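Local structure of TetR/AcrR family transcriptional regulator (Bradyrhizobium diazoefficiens, 6G8G) at residues 25-30 with 66-71; 31-36 with 45-50; 82-87 with 98-103; 141-146 with 170-175. The protein probably acts as a flavonoid-responsive transcriptional repressor of the TetR family, binding genistein as inducer and controlling genes through an N-terminal helix-turn-helix domain. All coordinates share one frame; numbering follows the deposited sequence.

Contact 1: 25-30 with 66-71; sequences IVIRAA and EALFAS
Val26, Ile27 and Ala30 pack against Leu68 and Ser71 in an apolar helix-helix contact inside the DNA-binding domain of the TetR fold, where helix 23-37 meets the start of helix 65-82, the long helix that leads from the helix-turn-helix toward the ligand-binding domain. The two segments cross nearly at right angles (96°), with their axes 10.3 Å apart, so the contact is confined to a small patch where a single side chain can do most of the work. That side chain is Leu68. Its CG lies anti to the backbone N (chi1 -163°), which carries the branched end across to helix 23-37. There Leu68 CD1 comes to 3.8 Å from CG1 of Val26, the two side chains crossing at about a right angle, while Leu68 CG lies 4.2 Å from CB of Ala30. No hydrogen bond joins the segments; the fit is made by aliphatic carbons. Phe62, in the loop before helix 65-82, touches Val26, Leu68 and Ser71, and Met44 of helix 44-51 also packs on Leu68, so the patch is part of the domain's buried core. At its margin the CD1 methyl of Ile27 rests 4.1 Å from CB of Ser71.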
loop_
_atom_site.group_PDB
_atom_site.type_symbol
_atom_site.label_atom_id
_atom_site.label_comp_id
_atom_site.label_asym_id
_atom_site.label_seq_id
_atom_site.Cartn_x
_atom_site.Cartn_y
_atom_site.Cartn_z
ATOM N N ILE A 25 -25.766 -19.368 2.652
ATOM C CA ILE A 25 -25.013 -20.396 3.371
ATOM C C ILE A 25 -23.795 -20.799 2.563
ATOM O O ILE A 25 -22.697 -20.988 3.105
ATOM C CB ILE A 25 -25.876 -21.635 3.661
ATOM C CG1 ILE A 25 -26.963 -21.269 4.681
ATOM C CG2 ILE A 25 -25.015 -22.792 4.174
ATOM C CD1 ILE A 25 -28.109 -22.264 4.791
ATOM N N VAL A 26 -24.005 -20.946 1.260
ATOM C CA VAL A 26 -22.921 -21.291 0.334
ATOM C C VAL A 26 -21.853 -20.204 0.332
ATOM O O VAL A 26 -20.672 -20.494 0.452
ATOM C CB VAL A 26 -23.450 -21.485 -1.102
ATOM C CG1 VAL A 26 -22.316 -21.410 -2.107
ATOM C CG2 VAL A 26 -24.188 -22.810 -1.223
ATOM N N ILE A 27 -22.288 -18.960 0.219
ATOM C CA ILE A 27 -21.388 -17.827 0.293
ATOM C C ILE A 27 -20.516 -17.900 1.545
ATOM O O ILE A 27 -19.294 -17.828 1.444
ATOM C CB ILE A 27 -22.172 -16.507 0.291
ATOM C CG1 ILE A 27 -22.778 -16.254 -1.087
ATOM C CG2 ILE A 27 -21.302 -15.340 0.724
ATOM C CD1 ILE A 27 -21.785 -15.800 -2.119
ATOM N N ARG A 28 -21.124 -18.041 2.720
ATOM C CA ARG A 28 -20.338 -18.040 3.956
ATOM C C ARG A 28 -19.401 -19.237 4.005
ATOM O O ARG A 28 -18.291 -19.150 4.505
ATOM C CB ARG A 28 -21.225 -18.022 5.205
ATOM C CG ARG A 28 -21.925 -16.707 5.442
ATOM C CD ARG A 28 -22.676 -16.774 6.785
ATOM N NE ARG A 28 -23.868 -17.639 6.791
ATOM C CZ ARG A 28 -25.051 -17.313 6.257
ATOM N NH1 ARG A 28 -26.071 -18.163 6.331
ATOM N NH2 ARG A 28 -25.222 -16.155 5.616
ATOM N N ALA A 29 -19.829 -20.361 3.464
ATOM C CA ALA A 29 -18.975 -21.543 3.476
ATOM C C ALA A 29 -17.750 -21.369 2.566
ATOM O O ALA A 29 -16.653 -21.859 2.869
ATOM C CB ALA A 29 -19.769 -22.762 3.060
ATOM N N ALA A 30 -17.959 -20.688 1.449
ATOM C CA ALA A 30 -16.907 -20.483 0.485
ATOM C C ALA A 30 -15.936 -19.491 1.029
ATOM O O ALA A 30 -14.737 -19.633 0.861
ATOM C CB ALA A 30 -17.481 -19.988 -0.824
ATOM N N GLU A 66 -15.031 -18.959 -9.892
ATOM C CA GLU A 66 -14.765 -17.544 -10.178
ATOM C C GLU A 66 -16.032 -16.724 -9.947
ATOM O O GLU A 66 -16.003 -15.675 -9.328
ATOM C CB GLU A 66 -14.273 -17.369 -11.614
ATOM C CG GLU A 66 -12.876 -17.928 -11.935
ATOM C CD GLU A 66 -12.791 -19.464 -12.084
ATOM O OE1 GLU A 66 -13.844 -20.170 -12.107
ATOM O OE2 GLU A 66 -11.642 -19.970 -12.220
ATOM N N ALA A 67 -17.164 -17.210 -10.434
ATOM C CA ALA A 67 -18.404 -16.464 -10.237
ATOM C C ALA A 67 -18.766 -16.351 -8.750
ATOM O O ALA A 67 -19.222 -15.332 -8.282
ATOM C CB ALA A 67 -19.524 -17.087 -11.056
ATOM N N LEU A 68 -18.493 -17.387 -8.001
ATOM C CA LEU A 68 -18.776 -17.374 -6.576
ATOM C C LEU A 68 -17.952 -16.310 -5.864
ATOM O O LEU A 68 -18.466 -15.548 -5.059
ATOM C CB LEU A 68 -18.387 -18.708 -6.018
ATOM C CG LEU A 68 -18.765 -19.337 -4.720
ATOM C CD1 LEU A 68 -20.204 -19.296 -4.375
ATOM C CD2 LEU A 68 -18.402 -20.811 -4.862
ATOM N N PHE A 69 -16.679 -16.227 -6.209
ATOM C CA PHE A 69 -15.800 -15.251 -5.586
ATOM C C PHE A 69 -16.136 -13.811 -5.990
ATOM O O PHE A 69 -16.043 -12.871 -5.183
ATOM C CB PHE A 69 -14.355 -15.554 -5.937
ATOM C CG PHE A 69 -13.357 -14.845 -5.066
ATOM C CD1 PHE A 69 -13.635 -14.569 -3.750
ATOM C CD2 PHE A 69 -12.128 -14.488 -5.556
ATOM C CE1 PHE A 69 -12.731 -13.909 -2.957
ATOM C CE2 PHE A 69 -11.220 -13.826 -4.776
ATOM C CZ PHE A 69 -11.522 -13.539 -3.470
ATOM N N ALA A 70 -16.559 -13.647 -7.236
ATOM C CA ALA A 70 -17.047 -12.372 -7.685
ATOM C C ALA A 70 -18.237 -11.899 -6.858
ATOM O O ALA A 70 -18.301 -10.717 -6.482
ATOM C CB ALA A 70 -17.405 -12.434 -9.148
ATOM N N SER A 71 -19.170 -12.783 -6.529
ATOM C CA SER A 71 -20.284 -12.383 -5.633
ATOM C C SER A 71 -19.794 -11.955 -4.261
ATOM O O SER A 71 -20.331 -11.033 -3.662
ATOM C CB SER A 71 -21.262 -13.526 -5.439
ATOM O OG SER A 71 -22.108 -13.677 -6.550
#

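Contact 2: 31-36 with 45-50; sequences WQLFLE and DAIAKA
Leu33 and Ile47 face each other with CA atoms 7.5 Å apart where helix 23-37 crosses helix 44-51, the short segments running partly antiparallel at 131° with their axes 10.4 Å apart. Leu33 is a clear example of one side chain serving several neighbours on a facing helix. Its CG is anti to the carbonyl carbon (chi1 -72°), and the extended chain beyond brings CD1 onto the opposing surface. Leu33 CD1 lies 4.0 Å from CG1 of Ile47, 4.1 Å from CB of Ala46 and 4.3 Å from CB of Ala50, which lies one turn further along from Ala46. The two alanines are short enough for the methyl to come close to the backbone as well, with the carbonyl O of Ala46 at 3.9 Å from Leu33 CD1. Beyond CG1, on the same branch, the terminal CD1 of Ile47 is 4.1 Å from CE1 of Phe34, and equally near CZ, approaching the ring obliquely while the two side chains cross at about a right angle. The same ring meets Phe39 and Phe69 edge-to-face, which places it in the aromatic core of the domain; Thr42, in the loop between helices 23-37 and 44-51, touches Leu33, Phe34 and Ile47. Such packing of the first helix on the first helix of the helix-turn-helix, here 44-51 followed by 55-61, is characteristic of the three-helix DNA-binding domain of TetR-family regulators.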
loop_
_atom_site.group_PDB
_atom_site.type_symbol
_atom_site.label_atom_id
_atom_site.label_comp_id
_atom_site.label_asym_id
_atom_site.label_seq_id
_atom_site.Cartn_x
_atom_site.Cartn_y
_atom_site.Cartn_z
ATOM N N TRP A 31 -16.451 -18.472 1.683
ATOM C CA TRP A 31 -15.578 -17.471 2.288
ATOM C C TRP A 31 -14.628 -18.177 3.261
ATOM O O TRP A 31 -13.414 -18.019 3.181
ATOM C CB TRP A 31 -16.451 -16.411 2.970
ATOM C CG TRP A 31 -15.782 -15.346 3.673
ATOM C CD1 TRP A 31 -15.931 -14.977 4.996
ATOM C CD2 TRP A 31 -14.874 -14.447 3.103
ATOM N NE1 TRP A 31 -15.145 -13.891 5.274
ATOM C CE2 TRP A 31 -14.480 -13.545 4.128
ATOM C CE3 TRP A 31 -14.330 -14.312 1.816
ATOM C CZ2 TRP A 31 -13.574 -12.527 3.903
ATOM C CZ3 TRP A 31 -13.433 -13.310 1.594
ATOM C CH2 TRP A 31 -13.058 -12.421 2.634
ATOM N N GLN A 32 -15.194 -19.000 4.137
ATOM C CA GLN A 32 -14.422 -19.733 5.110
ATOM C C GLN A 32 -13.285 -20.514 4.446
ATOM O O GLN A 32 -12.136 -20.447 4.879
ATOM C CB GLN A 32 -15.333 -20.687 5.857
ATOM C CG GLN A 32 -14.657 -21.484 6.966
ATOM C CD GLN A 32 -14.086 -20.669 8.108
ATOM O OE1 GLN A 32 -14.747 -20.494 9.130
ATOM N NE2 GLN A 32 -12.823 -20.225 7.980
ATOM N N LEU A 33 -13.587 -21.260 3.401
ATOM C CA LEU A 33 -12.558 -22.056 2.763
ATOM C C LEU A 33 -11.504 -21.227 2.040
ATOM O O LEU A 33 -10.316 -21.550 2.066
ATOM C CB LEU A 33 -13.179 -23.053 1.781
ATOM C CG LEU A 33 -13.914 -24.220 2.452
ATOM C CD1 LEU A 33 -14.744 -25.008 1.458
ATOM C CD2 LEU A 33 -12.907 -25.147 3.117
ATOM N N PHE A 34 -11.932 -20.164 1.383
ATOM C CA PHE A 34 -10.999 -19.339 0.675
ATOM C C PHE A 34 -9.990 -18.773 1.664
ATOM O O PHE A 34 -8.799 -18.683 1.342
ATOM C CB PHE A 34 -11.699 -18.205 -0.081
ATOM C CG PHE A 34 -12.548 -18.661 -1.224
ATOM C CD1 PHE A 34 -12.336 -19.869 -1.845
ATOM C CD2 PHE A 34 -13.554 -17.867 -1.686
ATOM C CE1 PHE A 34 -13.155 -20.291 -2.883
ATOM C CE2 PHE A 34 -14.373 -18.286 -2.715
ATOM C CZ PHE A 34 -14.171 -19.497 -3.319
ATOM N N LEU A 35 -10.431 -18.391 2.861
ATOM C CA LEU A 35 -9.442 -17.832 3.772
ATOM C C LEU A 35 -8.670 -18.913 4.502
ATOM O O LEU A 35 -7.505 -18.703 4.755
ATOM C CB LEU A 35 -9.858 -16.636 4.635
ATOM C CG LEU A 35 -11.288 -16.442 4.994
ATOM C CD1 LEU A 35 -11.686 -17.504 5.987
ATOM C CD2 LEU A 35 -11.462 -15.053 5.561
ATOM N N GLU A 36 -9.255 -20.081 4.760
ATOM C CA GLU A 36 -8.466 -21.222 5.291
ATOM C C GLU A 36 -7.378 -21.648 4.302
ATOM O O GLU A 36 -6.210 -21.647 4.646
ATOM C CB GLU A 36 -9.338 -22.451 5.617
ATOM C CG GLU A 36 -10.111 -22.426 6.951
ATOM C CD GLU A 36 -11.156 -23.563 7.093
ATOM O OE1 GLU A 36 -12.227 -23.347 7.700
ATOM O OE2 GLU A 36 -10.912 -24.681 6.605
ATOM N N ASP A 45 -16.242 -28.864 -5.120
ATOM C CA ASP A 45 -16.626 -30.043 -4.390
ATOM C C ASP A 45 -16.629 -29.824 -2.876
ATOM O O ASP A 45 -17.594 -30.161 -2.192
ATOM C CB ASP A 45 -15.703 -31.211 -4.773
ATOM C CG ASP A 45 -16.253 -32.548 -4.330
ATOM O OD1 ASP A 45 -17.219 -33.025 -4.956
ATOM O OD2 ASP A 45 -15.735 -33.095 -3.337
ATOM N N ALA A 46 -15.527 -29.280 -2.361
ATOM C CA ALA A 46 -15.394 -28.982 -0.932
ATOM C C ALA A 46 -16.453 -27.983 -0.454
ATOM O O ALA A 46 -16.956 -28.083 0.662
ATOM C CB ALA A 46 -14.010 -28.427 -0.654
ATOM N N ILE A 47 -16.763 -27.012 -1.310
ATOM C CA ILE A 47 -17.710 -25.948 -0.984
ATOM C C ILE A 47 -19.099 -26.530 -0.828
ATOM O O ILE A 47 -19.831 -26.204 0.121
ATOM C CB ILE A 47 -17.717 -24.843 -2.073
ATOM C CG1 ILE A 47 -16.433 -24.012 -1.977
ATOM C CG2 ILE A 47 -18.927 -23.940 -1.917
ATOM C CD1 ILE A 47 -16.143 -23.137 -3.169
ATOM N N ALA A 48 -19.459 -27.403 -1.764
ATOM C CA ALA A 48 -20.740 -28.055 -1.689
ATOM C C ALA A 48 -20.874 -28.828 -0.383
ATOM O O ALA A 48 -21.899 -28.707 0.308
ATOM C CB ALA A 48 -20.931 -28.969 -2.873
ATOM N N LYS A 49 -19.844 -29.595 -0.035
ATOM C CA LYS A 49 -19.909 -30.406 1.181
ATOM C C LYS A 49 -20.050 -29.516 2.399
ATOM O O LYS A 49 -20.905 -29.753 3.239
ATOM C CB LYS A 49 -18.683 -31.315 1.335
ATOM C CG LYS A 49 -18.586 -32.411 0.279
ATOM C CD LYS A 49 -17.343 -33.324 0.524
ATOM C CE LYS A 49 -17.778 -34.381 1.481
ATOM N NZ LYS A 49 -16.897 -35.559 1.491
ATOM N N ALA A 50 -19.234 -28.474 2.477
ATOM C CA ALA A 50 -19.246 -27.608 3.641
ATOM C C ALA A 50 -20.575 -26.867 3.771
ATOM O O ALA A 50 -21.015 -26.587 4.872
ATOM C CB ALA A 50 -18.097 -26.637 3.582
#

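Contact 3: 82-87 with 98-103; sequences RDLPVP and RDFARQ
Pro85 and Pro87 lie against Phe100 and Gln103 where the loop following helix 65-82 folds onto helix 93-109, in the all-helical ligand-binding domain of the TetR fold. The apolar part gathers round the Phe100 ring. CG of Pro87 sits 3.9 Å from CD1 of Phe100, and CD2 of Leu84 is 4.2 Å from CZ of the same ring, both approaching obliquely; Thr142 of helix 139-155 also touches the ring. A second group sets the Pro85 ring against the aliphatic part of Gln103 and a carboxylate oxygen of Asp99. Pro85 CD is 3.5 Å from CG of Gln103, and Pro85 CG is 3.4 Å from OD2 of Asp99, whose carboxylate is carried toward the loop with CG anti to the backbone N (chi1 -180°). A glycine here, lacking the ring, would probably leave a gap beside Gln103 and Asp99 and give the loop backbone more freedom to turn. No hydrogen bond joins the two segments; the polar partners named here lie within helix 93-109 or on other helices. Asp99 OD1 makes a long salt bridge to NH1 of Arg102, at 3.8 Å, and Arg102 NE is paired with Glu196 of helix 192-210; on the loop side, Leu84 O receives a weak hydrogen bond from Arg145. The carbonyl O of Pro85 approaches the edge of the Phe100 ring near its plane, 3.9 Å from CD1.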
loop_
_atom_site.group_PDB
_atom_site.type_symbol
_atom_site.label_atom_id
_atom_site.label_comp_id
_atom_site.label_asym_id
_atom_site.label_seq_id
_atom_site.Cartn_x
_atom_site.Cartn_y
_atom_site.Cartn_z
ATOM N N ARG A 82 -21.061 1.571 2.036
ATOM C CA ARG A 82 -22.158 2.158 2.803
ATOM C C ARG A 82 -21.707 2.739 4.130
ATOM O O ARG A 82 -22.363 3.612 4.674
ATOM C CB ARG A 82 -23.267 1.132 3.048
ATOM C CG ARG A 82 -23.901 0.573 1.784
ATOM C CD ARG A 82 -25.208 -0.213 2.033
ATOM N NE ARG A 82 -25.024 -1.568 1.504
ATOM C CZ ARG A 82 -24.791 -2.661 2.241
ATOM N NH1 ARG A 82 -24.760 -2.620 3.579
ATOM N NH2 ARG A 82 -24.589 -3.828 1.638
ATOM N N ASP A 83 -20.595 2.255 4.646
ATOM C CA ASP A 83 -20.009 2.860 5.830
ATOM C C ASP A 83 -19.346 4.209 5.553
ATOM O O ASP A 83 -18.744 4.810 6.448
ATOM C CB ASP A 83 -18.972 1.910 6.466
ATOM C CG ASP A 83 -19.561 0.541 6.833
ATOM O OD1 ASP A 83 -20.807 0.372 6.794
ATOM O OD2 ASP A 83 -18.757 -0.366 7.154
ATOM N N LEU A 84 -19.334 4.652 4.311
ATOM C CA LEU A 84 -18.675 5.921 4.031
ATOM C C LEU A 84 -19.765 6.954 3.982
ATOM O O LEU A 84 -20.801 6.680 3.409
ATOM C CB LEU A 84 -17.859 5.888 2.706
ATOM C CG LEU A 84 -16.343 5.603 2.643
ATOM C CD1 LEU A 84 -15.894 4.628 3.713
ATOM C CD2 LEU A 84 -15.894 5.105 1.283
ATOM N N PRO A 85 -19.531 8.163 4.530
ATOM C CA PRO A 85 -20.563 9.199 4.410
ATOM C C PRO A 85 -20.712 9.713 2.990
ATOM O O PRO A 85 -19.847 9.447 2.125
ATOM C CB PRO A 85 -20.072 10.336 5.306
ATOM C CG PRO A 85 -18.681 10.015 5.688
ATOM C CD PRO A 85 -18.278 8.689 5.093
ATOM N N VAL A 86 -21.850 10.343 2.730
ATOM C CA VAL A 86 -22.000 11.147 1.533
ATOM C C VAL A 86 -21.747 12.602 1.961
ATOM O O VAL A 86 -22.565 13.203 2.656
ATOM C CB VAL A 86 -23.390 11.019 0.858
ATOM C CG1 VAL A 86 -23.457 11.969 -0.345
ATOM C CG2 VAL A 86 -23.659 9.584 0.414
ATOM N N PRO A 87 -20.618 13.162 1.548
ATOM C CA PRO A 87 -20.206 14.421 2.107
ATOM C C PRO A 87 -21.048 15.553 1.555
ATOM O O PRO A 87 -21.432 15.492 0.378
ATOM C CB PRO A 87 -18.748 14.551 1.673
ATOM C CG PRO A 87 -18.430 13.370 0.828
ATOM C CD PRO A 87 -19.714 12.690 0.494
ATOM N N ARG A 98 -13.132 16.152 6.404
ATOM C CA ARG A 98 -12.533 15.627 7.590
ATOM C C ARG A 98 -13.311 14.397 7.948
ATOM O O ARG A 98 -12.741 13.363 8.293
ATOM C CB ARG A 98 -12.521 16.689 8.694
ATOM C CG ARG A 98 -11.936 16.207 9.995
ATOM C CD ARG A 98 -11.799 17.257 11.103
ATOM N NE ARG A 98 -10.989 18.393 10.692
ATOM C CZ ARG A 98 -11.446 19.611 10.438
ATOM N NH1 ARG A 98 -12.750 19.898 10.562
ATOM N NH2 ARG A 98 -10.581 20.544 10.068
ATOM N N ASP A 99 -14.624 14.458 7.796
ATOM C CA ASP A 99 -15.466 13.316 8.169
ATOM C C ASP A 99 -15.256 12.124 7.195
ATOM O O ASP A 99 -15.162 10.970 7.596
ATOM C CB ASP A 99 -16.929 13.758 8.242
ATOM C CG ASP A 99 -17.876 12.620 8.638
ATOM O OD1 ASP A 99 -17.515 11.814 9.535
ATOM O OD2 ASP A 99 -18.974 12.510 8.038
ATOM N N PHE A 100 -15.137 12.428 5.919
ATOM C CA PHE A 100 -14.923 11.394 4.937
ATOM C C PHE A 100 -13.583 10.718 5.192
ATOM O O PHE A 100 -13.470 9.495 5.201
ATOM C CB PHE A 100 -14.968 12.012 3.539
ATOM C CG PHE A 100 -14.952 11.001 2.431
ATOM C CD1 PHE A 100 -16.136 10.469 1.948
ATOM C CD2 PHE A 100 -13.766 10.570 1.882
ATOM C CE1 PHE A 100 -16.140 9.531 0.936
ATOM C CE2 PHE A 100 -13.766 9.639 0.856
ATOM C CZ PHE A 100 -14.953 9.109 0.386
ATOM N N ALA A 101 -12.562 11.536 5.413
ATOM C CA ALA A 101 -11.260 11.010 5.735
ATOM C C ALA A 101 -11.329 10.098 6.940
ATOM O O ALA A 101 -10.787 9.010 6.920
ATOM C CB ALA A 101 -10.294 12.142 5.999
ATOM N N ARG A 102 -11.994 10.538 7.992
ATOM C CA ARG A 102 -12.038 9.730 9.203
ATOM C C ARG A 102 -12.619 8.365 8.916
ATOM O O ARG A 102 -12.102 7.383 9.374
ATOM C CB ARG A 102 -12.823 10.439 10.302
ATOM C CG ARG A 102 -12.620 9.842 11.689
ATOM C CD ARG A 102 -13.380 10.603 12.786
ATOM N NE ARG A 102 -12.952 12.010 12.981
ATOM C CZ ARG A 102 -13.563 13.090 12.483
ATOM N NH1 ARG A 102 -14.657 12.998 11.730
ATOM N NH2 ARG A 102 -13.073 14.291 12.735
ATOM N N GLN A 103 -13.679 8.285 8.125
ATOM C CA GLN A 103 -14.310 6.976 7.886
ATOM C C GLN A 103 -13.417 6.137 7.006
ATOM O O GLN A 103 -13.314 4.942 7.194
ATOM C CB GLN A 103 -15.713 7.109 7.284
ATOM C CG GLN A 103 -16.766 7.815 8.170
ATOM C CD GLN A 103 -16.664 7.491 9.651
ATOM O OE1 GLN A 103 -16.519 8.403 10.490
ATOM N NE2 GLN A 103 -16.713 6.205 9.988
#

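Contact 4: 141-146 with 170-175; sequences ATIRRL and QFLSLV
Leu172 on helix 164-176 meets Thr142, Ile143 and Leu146 on helix 139-155, and its course from root to tip illustrates how one leucine can knit two crossing helices together. CB already points toward the other segment. From it CG of Leu172 leaves anti to the carbonyl carbon (chi1 -62°) and arrives 4.0 Å from CD2 of Leu146, the two leucines reaching toward each other tip to tip. CG then divides. CD1 of Leu172 slips in beside the preceding turn of the facing helix, 3.9 Å from CG1 of Ile143 and 4.1 Å from CG2 of Thr142, crossing both side chains at a slant; CD2 of Leu172 turns to Phe100 of helix 93-109, 4.1 Å from its CE2. Leu146 has a second neighbour in Phe171, whose CD2 lies 3.6 Å from the same Leu146 methyl, CD2, at an oblique approach to the ring. All five touching residues are buried, and the one hydroxyl among them, Thr142 OG1, is hydrogen-bonded to Gln81 of helix 65-82. The segments cross at 116° with axes 10.8 Å apart. Around them, Phe206 of helix 192-210 meets Phe171 edge-to-face and Tyr104 of helix 93-109 packs on Leu172, whose side chain is about 9 Å from the bound genistein; on helix 164-176, Leu174 packs against Leu174 of the second subunit, tying this interior junction to the dimer interface.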
loop_
_atom_site.group_PDB
_atom_site.type_symbol
_atom_site.label_atom_id
_atom_site.label_comp_id
_atom_site.label_asym_id
_atom_site.label_seq_id
_atom_site.Cartn_x
_atom_site.Cartn_y
_atom_site.Cartn_z
ATOM N N ALA A 141 -14.019 2.845 -6.292
ATOM C CA ALA A 141 -15.351 3.348 -5.953
ATOM C C ALA A 141 -15.270 4.472 -4.949
ATOM O O ALA A 141 -15.988 5.473 -5.056
ATOM C CB ALA A 141 -16.221 2.234 -5.407
ATOM N N THR A 142 -14.404 4.303 -3.970
ATOM C CA THR A 142 -14.161 5.352 -3.008
ATOM C C THR A 142 -13.685 6.627 -3.687
ATOM O O THR A 142 -14.150 7.728 -3.392
ATOM C CB THR A 142 -13.103 4.916 -1.990
ATOM O OG1 THR A 142 -13.592 3.786 -1.272
ATOM C CG2 THR A 142 -12.821 6.026 -1.009
ATOM N N ILE A 143 -12.749 6.492 -4.603
ATOM C CA ILE A 143 -12.310 7.666 -5.341
ATOM C C ILE A 143 -13.484 8.364 -6.057
ATOM O O ILE A 143 -13.625 9.572 -5.959
ATOM C CB ILE A 143 -11.230 7.282 -6.360
ATOM C CG1 ILE A 143 -9.930 6.913 -5.651
ATOM C CG2 ILE A 143 -10.971 8.411 -7.351
ATOM C CD1 ILE A 143 -8.892 6.281 -6.574
ATOM N N ARG A 144 -14.311 7.600 -6.756
ATOM C CA ARG A 144 -15.441 8.161 -7.485
ATOM C C ARG A 144 -16.419 8.902 -6.602
ATOM O O ARG A 144 -16.878 9.967 -6.974
ATOM C CB ARG A 144 -16.171 7.077 -8.238
ATOM C CG ARG A 144 -15.388 6.571 -9.434
ATOM C CD ARG A 144 -15.990 5.414 -10.196
ATOM N NE ARG A 144 -16.880 4.460 -9.502
ATOM C CZ ARG A 144 -16.662 3.156 -9.277
ATOM N NH1 ARG A 144 -15.520 2.534 -9.640
ATOM N NH2 ARG A 144 -17.616 2.456 -8.658
ATOM N N ARG A 145 -16.732 8.363 -5.427
ATOM C CA ARG A 145 -17.643 9.052 -4.510
ATOM C C ARG A 145 -17.104 10.376 -4.102
ATOM O O ARG A 145 -17.827 11.356 -4.022
ATOM C CB ARG A 145 -17.898 8.245 -3.251
ATOM C CG ARG A 145 -19.018 7.255 -3.434
ATOM C CD ARG A 145 -18.923 6.164 -2.409
ATOM N NE ARG A 145 -19.055 6.613 -1.034
ATOM C CZ ARG A 145 -20.176 6.545 -0.323
ATOM N NH1 ARG A 145 -21.317 6.156 -0.868
ATOM N NH2 ARG A 145 -20.142 6.923 0.944
ATOM N N LEU A 146 -15.825 10.401 -3.771
ATOM C CA LEU A 146 -15.228 11.627 -3.300
ATOM C C LEU A 146 -15.181 12.594 -4.449
ATOM O O LEU A 146 -15.403 13.777 -4.280
ATOM C CB LEU A 146 -13.839 11.356 -2.754
ATOM C CG LEU A 146 -13.126 12.598 -2.244
ATOM C CD1 LEU A 146 -13.947 13.312 -1.205
ATOM C CD2 LEU A 146 -11.774 12.224 -1.671
ATOM N N GLN A 170 -5.596 12.280 -4.902
ATOM C CA GLN A 170 -4.546 12.992 -4.228
ATOM C C GLN A 170 -4.895 13.211 -2.789
ATOM O O GLN A 170 -4.072 13.004 -1.905
ATOM C CB GLN A 170 -4.287 14.302 -4.935
ATOM C CG GLN A 170 -3.572 14.060 -6.247
ATOM C CD GLN A 170 -3.626 15.246 -7.188
ATOM O OE1 GLN A 170 -4.549 16.063 -7.149
ATOM N NE2 GLN A 170 -2.622 15.345 -8.049
ATOM N N PHE A 171 -6.137 13.565 -2.544
ATOM C CA PHE A 171 -6.607 13.723 -1.163
ATOM C C PHE A 171 -6.418 12.448 -0.357
ATOM O O PHE A 171 -5.916 12.472 0.750
ATOM C CB PHE A 171 -8.079 14.130 -1.136
ATOM C CG PHE A 171 -8.636 14.240 0.232
ATOM C CD1 PHE A 171 -8.426 15.378 0.977
ATOM C CD2 PHE A 171 -9.378 13.227 0.771
ATOM C CE1 PHE A 171 -8.947 15.492 2.246
ATOM C CE2 PHE A 171 -9.915 13.337 2.045
ATOM C CZ PHE A 171 -9.697 14.465 2.783
ATOM N N LEU A 172 -6.798 11.332 -0.948
ATOM C CA LEU A 172 -6.721 10.064 -0.271
ATOM C C LEU A 172 -5.282 9.600 -0.101
ATOM O O LEU A 172 -4.905 9.152 0.977
ATOM C CB LEU A 172 -7.552 9.027 -1.001
ATOM C CG LEU A 172 -9.057 9.344 -1.059
ATOM C CD1 LEU A 172 -9.760 8.498 -2.105
ATOM C CD2 LEU A 172 -9.705 9.126 0.299
ATOM N N SER A 173 -4.449 9.766 -1.111
ATOM C CA SER A 173 -3.023 9.495 -0.922
ATOM C C SER A 173 -2.411 10.331 0.211
ATOM O O SER A 173 -1.630 9.813 0.973
ATOM C CB SER A 173 -2.260 9.743 -2.194
ATOM O OG SER A 173 -2.810 8.914 -3.198
ATOM N N LEU A 174 -2.805 11.590 0.351
ATOM C CA LEU A 174 -2.258 12.408 1.412
ATOM C C LEU A 174 -2.649 11.920 2.793
ATOM O O LEU A 174 -1.826 11.811 3.676
ATOM C CB LEU A 174 -2.700 13.842 1.273
ATOM C CG LEU A 174 -2.031 14.506 0.087
ATOM C CD1 LEU A 174 -2.734 15.799 -0.254
ATOM C CD2 LEU A 174 -0.557 14.755 0.390
ATOM N N VAL A 175 -3.913 11.617 2.959
ATOM C CA VAL A 175 -4.490 11.293 4.244
ATOM C C VAL A 175 -4.039 9.913 4.661
ATOM O O VAL A 175 -3.791 9.633 5.828
ATOM C CB VAL A 175 -6.013 11.384 4.100
ATOM C CG1 VAL A 175 -6.722 10.285 4.852
ATOM C CG2 VAL A 175 -6.479 12.733 4.580
#

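The four contacts fall into two pairs on opposite sides of the chain's centre. Contacts 1 and 2 share helix 23-37 and merge into one core: Leu68 CD2 lies 3.7 Å from Ile47 CD1, contact 1 being buried and contact 2 partly exposed at its alanines. Contacts 3 and 4, with centres 11 Å apart, meet in the ligand-binding domain, where Phe100 serves both. Contact 4 is wholly buried and apolar, whereas contact 3, nearer the surface, mixes proline packing with carboxylate and amide side chains. Helix 65-82, used by contact 1, runs on to the loop of contact 3 and so physically connects the two pairs.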